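Local coordinates for putative cytosolic protein (Geobacillus zalihae, PDB 6AHX), which probably represses transcription of a copper-responsive operon, letting go of its DNA when the metal binds, as CsoR-family copper sensors do, at residues K17-I29 / A59-H71. Numbering follows the deposited sequence.
Sequences KYRKQVINRLARI and ALDSTAKVIFADH
An antiparallel helical hairpin brings V22 against V66 and I67, where the start of helix 20-41 runs back along the end of helix 46-70; the axes of 20-29 and 59-70 approach to 10.5 Å, with 165° between their directions. V22 splits its branches: CG1, anti to the backbone N (chi1 168°), reaches I67 CG1 at 3.8 Å, while CG2 turns to V66 CG1. Further along, I29 CD1 meets L60 CD2 at 4.0 Å and its CG1 rests on A59 CB. R25 bends at chi2 and chi3 to lay one face of its guanidinium over A59 CB, 3.6 Å from NH1, with NH2 beside S62 CB. Cutting R25 back to an alanine removes the stem beyond CB and the guanidinium, and would probably leave A59 CB and S62 CB without their cover and the flank of T63 OG1 unpacked. T63 OG1 itself donates to A59 O at 2.8 Å.

At the open end of the hairpin, R19 crosses D70 at about a right angle, and NE and NH2 converge on the single oxygen OD2 in a salt bridge. The NE bond, 2.9 Å to D70 OD2, is bent and comes from above the carboxylate plane; the NH2 one is weak. A water joins R19 N, D70 OD2 and H71 NE2, lying at the edge of the imidazole. Y18 then presents its edge to the face of H71, a T-shaped pair with centroids 4.6 Å apart, while Y18 OH hydrogen-bonds to R44 O of the second subunit. Such long antiparallel helices, paired across a dimer, are typical of the all-helical CsoR fold.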
loop_
_atom_site.group_PDB
_atom_site.type_symbol
_atom_site.label_atom_id
_atom_site.label_comp_id
_atom_site.label_asym_id
_atom_site.label_seq_id
_atom_site.Cartn_x
_atom_site.Cartn_y
_atom_site.Cartn_z
ATOM N N LYS A 17 4.609 21.214 6.448
ATOM C CA LYS A 17 3.908 20.406 7.537
ATOM C C LYS A 17 4.446 18.990 7.673
ATOM O O LYS A 17 4.837 18.632 8.753
ATOM C CB LYS A 17 2.395 20.351 7.360
ATOM C CG LYS A 17 1.697 19.595 8.472
ATOM C CD LYS A 17 0.264 20.080 8.671
ATOM C CE LYS A 17 -0.643 18.962 9.174
ATOM N NZ LYS A 17 -0.443 18.455 10.567
ATOM N N TYR A 18 4.475 18.184 6.610
ATOM C CA TYR A 18 5.091 16.838 6.705
ATOM C C TYR A 18 6.477 16.882 6.139
ATOM O O TYR A 18 6.710 17.517 5.106
ATOM C CB TYR A 18 4.235 15.744 6.008
ATOM C CG TYR A 18 2.916 15.576 6.700
ATOM C CD1 TYR A 18 2.827 14.894 7.880
ATOM C CD2 TYR A 18 1.775 16.160 6.205
ATOM C CE1 TYR A 18 1.618 14.764 8.526
ATOM C CE2 TYR A 18 0.549 16.047 6.844
ATOM C CZ TYR A 18 0.480 15.367 8.000
ATOM O OH TYR A 18 -0.693 15.287 8.661
ATOM N N ARG A 19 7.406 16.185 6.771
ATOM C CA ARG A 19 8.751 16.137 6.212
ATOM C C ARG A 19 8.753 15.547 4.821
ATOM O O ARG A 19 7.985 14.623 4.516
ATOM C CB ARG A 19 9.704 15.404 7.125
ATOM C CG ARG A 19 10.099 16.292 8.323
ATOM C CD ARG A 19 11.080 15.657 9.321
ATOM N NE ARG A 19 10.617 14.333 9.764
ATOM C CZ ARG A 19 10.940 13.158 9.218
ATOM N NH1 ARG A 19 11.786 13.082 8.192
ATOM N NH2 ARG A 19 10.414 12.035 9.714
ATOM N N LYS A 20 9.579 16.131 3.957
ATOM C CA LYS A 20 9.789 15.614 2.599
ATOM C C LYS A 20 10.021 14.094 2.527
ATOM O O LYS A 20 9.501 13.430 1.646
ATOM C CB LYS A 20 10.919 16.380 1.886
ATOM C CG LYS A 20 10.454 17.063 0.593
ATOM C CD LYS A 20 9.268 18.057 0.789
ATOM C CE LYS A 20 9.531 19.480 0.249
ATOM N NZ LYS A 20 10.189 19.540 -1.101
ATOM N N GLN A 21 10.762 13.557 3.472
ATOM C CA GLN A 21 10.949 12.116 3.565
ATOM C C GLN A 21 9.662 11.316 3.678
ATOM O O GLN A 21 9.595 10.248 3.090
ATOM C CB GLN A 21 11.898 11.750 4.691
ATOM C CG GLN A 21 13.345 11.853 4.221
ATOM C CD GLN A 21 14.350 12.209 5.308
ATOM O OE1 GLN A 21 14.042 12.208 6.509
ATOM N NE2 GLN A 21 15.578 12.524 4.877
ATOM N N VAL A 22 8.669 11.838 4.407
ATOM C CA VAL A 22 7.307 11.244 4.445
ATOM C C VAL A 22 6.643 11.239 3.067
ATOM O O VAL A 22 6.156 10.230 2.626
ATOM C CB VAL A 22 6.378 11.960 5.420
ATOM C CG1 VAL A 22 4.951 11.510 5.216
ATOM C CG2 VAL A 22 6.813 11.679 6.863
ATOM N N ILE A 23 6.660 12.368 2.403
ATOM C CA ILE A 23 6.038 12.464 1.112
ATOM C C ILE A 23 6.715 11.507 0.122
ATOM O O ILE A 23 6.041 10.781 -0.663
ATOM C CB ILE A 23 5.998 13.946 0.624
ATOM C CG1 ILE A 23 4.956 14.741 1.440
ATOM C CG2 ILE A 23 5.539 14.039 -0.830
ATOM C CD1 ILE A 23 5.502 15.755 2.397
ATOM N N ASN A 24 8.043 11.500 0.178
ATOM C CA ASN A 24 8.832 10.655 -0.706
ATOM C C ASN A 24 8.613 9.161 -0.476
ATOM O O ASN A 24 8.488 8.431 -1.457
ATOM C CB ASN A 24 10.332 10.990 -0.597
ATOM C CG ASN A 24 10.652 12.368 -1.180
ATOM O OD1 ASN A 24 9.791 13.044 -1.818
ATOM N ND2 ASN A 24 11.887 12.805 -0.968
ATOM N N ARG A 25 8.559 8.744 0.792
ATOM C CA ARG A 25 8.240 7.353 1.119
ATOM C C ARG A 25 6.880 6.965 0.505
ATOM O O ARG A 25 6.762 5.925 -0.158
ATOM C CB ARG A 25 8.267 7.097 2.614
ATOM C CG ARG A 25 9.135 5.881 2.958
ATOM C CD ARG A 25 8.738 4.419 2.525
ATOM N NE ARG A 25 8.990 3.647 3.780
ATOM C CZ ARG A 25 9.656 2.486 3.980
ATOM N NH1 ARG A 25 10.088 1.698 3.010
ATOM N NH2 ARG A 25 9.820 2.053 5.233
ATOM N N LEU A 26 5.896 7.851 0.667
ATOM C CA LEU A 26 4.600 7.601 0.120
ATOM C C LEU A 26 4.671 7.494 -1.384
ATOM O O LEU A 26 4.000 6.636 -1.970
ATOM C CB LEU A 26 3.572 8.662 0.574
ATOM C CG LEU A 26 3.091 8.494 2.022
ATOM C CD1 LEU A 26 2.346 9.758 2.468
ATOM C CD2 LEU A 26 2.241 7.238 2.295
ATOM N N ALA A 27 5.492 8.337 -2.020
ATOM C CA ALA A 27 5.746 8.207 -3.486
ATOM C C ALA A 27 6.404 6.899 -3.941
ATOM O O ALA A 27 6.005 6.320 -4.958
ATOM C CB ALA A 27 6.510 9.381 -4.036
ATOM N N ARG A 28 7.337 6.421 -3.146
ATOM C CA ARG A 28 7.976 5.115 -3.346
ATOM C C ARG A 28 7.017 3.920 -3.196
ATOM O O ARG A 28 7.032 2.996 -4.017
ATOM C CB ARG A 28 9.168 4.950 -2.378
ATOM C CG ARG A 28 10.461 5.466 -3.019
ATOM C CD ARG A 28 11.722 5.583 -2.153
ATOM N NE ARG A 28 11.776 4.935 -0.822
ATOM C CZ ARG A 28 11.911 5.576 0.374
ATOM N NH1 ARG A 28 11.955 6.930 0.491
ATOM N NH2 ARG A 28 12.002 4.847 1.511
ATOM N N ILE A 29 6.208 3.970 -2.141
ATOM C CA ILE A 29 5.212 2.961 -1.894
ATOM C C ILE A 29 4.241 2.970 -3.047
ATOM O O ILE A 29 3.838 1.926 -3.527
ATOM C CB ILE A 29 4.474 3.175 -0.565
ATOM C CG1 ILE A 29 5.392 2.986 0.622
ATOM C CG2 ILE A 29 3.343 2.146 -0.445
ATOM C CD1 ILE A 29 4.879 3.618 1.850
ATOM N N ALA A 59 6.150 -1.182 4.884
ATOM C CA ALA A 59 6.559 0.167 4.559
ATOM C C ALA A 59 5.510 1.161 4.984
ATOM O O ALA A 59 5.831 2.245 5.524
ATOM C CB ALA A 59 6.801 0.293 3.063
ATOM N N LEU A 60 4.251 0.796 4.760
ATOM C CA LEU A 60 3.124 1.641 5.172
ATOM C C LEU A 60 3.021 1.771 6.718
ATOM O O LEU A 60 2.798 2.842 7.261
ATOM C CB LEU A 60 1.789 1.127 4.582
ATOM C CG LEU A 60 1.486 1.448 3.094
ATOM C CD1 LEU A 60 0.416 0.522 2.537
ATOM C CD2 LEU A 60 1.058 2.899 2.808
ATOM N N ASP A 61 3.158 0.668 7.399
ATOM C CA ASP A 61 3.259 0.639 8.837
ATOM C C ASP A 61 4.403 1.528 9.341
ATOM O O ASP A 61 4.186 2.336 10.197
ATOM C CB ASP A 61 3.403 -0.793 9.314
ATOM C CG ASP A 61 3.475 -0.890 10.839
ATOM O OD1 ASP A 61 2.497 -0.620 11.500
ATOM O OD2 ASP A 61 4.540 -1.173 11.400
ATOM N N SER A 62 5.580 1.483 8.750
ATOM C CA SER A 62 6.657 2.370 9.191
ATOM C C SER A 62 6.426 3.826 8.949
ATOM O O SER A 62 6.767 4.672 9.768
ATOM C CB SER A 62 7.951 1.992 8.512
ATOM O OG SER A 62 8.214 0.708 9.005
ATOM N N THR A 63 5.894 4.112 7.791
ATOM C CA THR A 63 5.494 5.436 7.464
ATOM C C THR A 63 4.446 6.020 8.426
ATOM O O THR A 63 4.576 7.146 8.776
ATOM C CB THR A 63 5.008 5.491 5.993
ATOM O OG1 THR A 63 6.059 4.991 5.185
ATOM C CG2 THR A 63 4.683 6.897 5.593
ATOM N N ALA A 64 3.413 5.281 8.796
ATOM C CA ALA A 64 2.454 5.726 9.806
ATOM C C ALA A 64 3.089 6.048 11.196
ATOM O O ALA A 64 2.764 7.065 11.851
ATOM C CB ALA A 64 1.390 4.645 9.999
ATOM N N LYS A 65 4.008 5.166 11.604
ATOM C CA LYS A 65 4.829 5.374 12.802
ATOM C C LYS A 65 5.667 6.656 12.743
ATOM O O LYS A 65 5.681 7.399 13.673
ATOM C CB LYS A 65 5.721 4.198 13.024
ATOM C CG LYS A 65 4.969 2.960 13.450
ATOM C CD LYS A 65 6.019 1.863 13.633
ATOM C CE LYS A 65 5.487 0.449 13.872
ATOM N NZ LYS A 65 4.075 0.369 14.335
ATOM N N VAL A 66 6.287 6.929 11.626
ATOM C CA VAL A 66 7.064 8.148 11.454
ATOM C C VAL A 66 6.168 9.385 11.563
ATOM O O VAL A 66 6.553 10.403 12.175
ATOM C CB VAL A 66 7.772 8.149 10.082
ATOM C CG1 VAL A 66 8.351 9.507 9.687
ATOM C CG2 VAL A 66 8.837 7.098 10.053
ATOM N N ILE A 67 5.015 9.331 10.917
ATOM C CA ILE A 67 4.095 10.442 10.928
ATOM C C ILE A 67 3.548 10.635 12.330
ATOM O O ILE A 67 3.478 11.751 12.819
ATOM C CB ILE A 67 2.913 10.189 9.956
ATOM C CG1 ILE A 67 3.394 10.216 8.467
ATOM C CG2 ILE A 67 1.704 11.158 10.193
ATOM C CD1 ILE A 67 2.317 9.676 7.511
ATOM N N PHE A 68 3.118 9.552 12.945
ATOM C CA PHE A 68 2.686 9.609 14.331
ATOM C C PHE A 68 3.759 10.210 15.293
ATOM O O PHE A 68 3.439 11.051 16.123
ATOM C CB PHE A 68 2.197 8.232 14.820
ATOM C CG PHE A 68 1.383 8.305 16.083
ATOM C CD1 PHE A 68 0.045 8.562 16.056
ATOM C CD2 PHE A 68 1.968 8.144 17.303
ATOM C CE1 PHE A 68 -0.709 8.631 17.236
ATOM C CE2 PHE A 68 1.227 8.190 18.480
ATOM C CZ PHE A 68 -0.106 8.458 18.444
ATOM N N ALA A 69 5.014 9.803 15.174
ATOM C CA ALA A 69 6.091 10.444 15.918
ATOM C C ALA A 69 6.267 11.936 15.648
ATOM O O ALA A 69 6.336 12.741 16.564
ATOM C CB ALA A 69 7.399 9.724 15.681
ATOM N N ASP A 70 6.347 12.314 14.402
ATOM C CA ASP A 70 6.438 13.732 14.054
ATOM C C ASP A 70 5.277 14.655 14.436
ATOM O O ASP A 70 5.483 15.846 14.589
ATOM C CB ASP A 70 6.623 13.874 12.553
ATOM C CG ASP A 70 7.918 13.315 12.064
ATOM O OD1 ASP A 70 8.722 12.851 12.884
ATOM O OD2 ASP A 70 8.090 13.325 10.807
ATOM N N HIS A 71 4.057 14.126 14.501
ATOM C CA HIS A 71 2.851 14.921 14.670
ATOM C C HIS A 71 1.995 14.368 15.777
ATOM O O HIS A 71 0.802 14.526 15.764
ATOM C CB HIS A 71 2.079 15.001 13.334
ATOM C CG HIS A 71 2.900 15.585 12.227
ATOM N ND1 HIS A 71 3.039 16.945 12.059
ATOM C CD2 HIS A 71 3.708 15.008 11.300
ATOM C CE1 HIS A 71 3.890 17.189 11.074
ATOM N NE2 HIS A 71 4.324 16.032 10.607
HETATM O O HOH W 1 6.589 14.818 8.972
#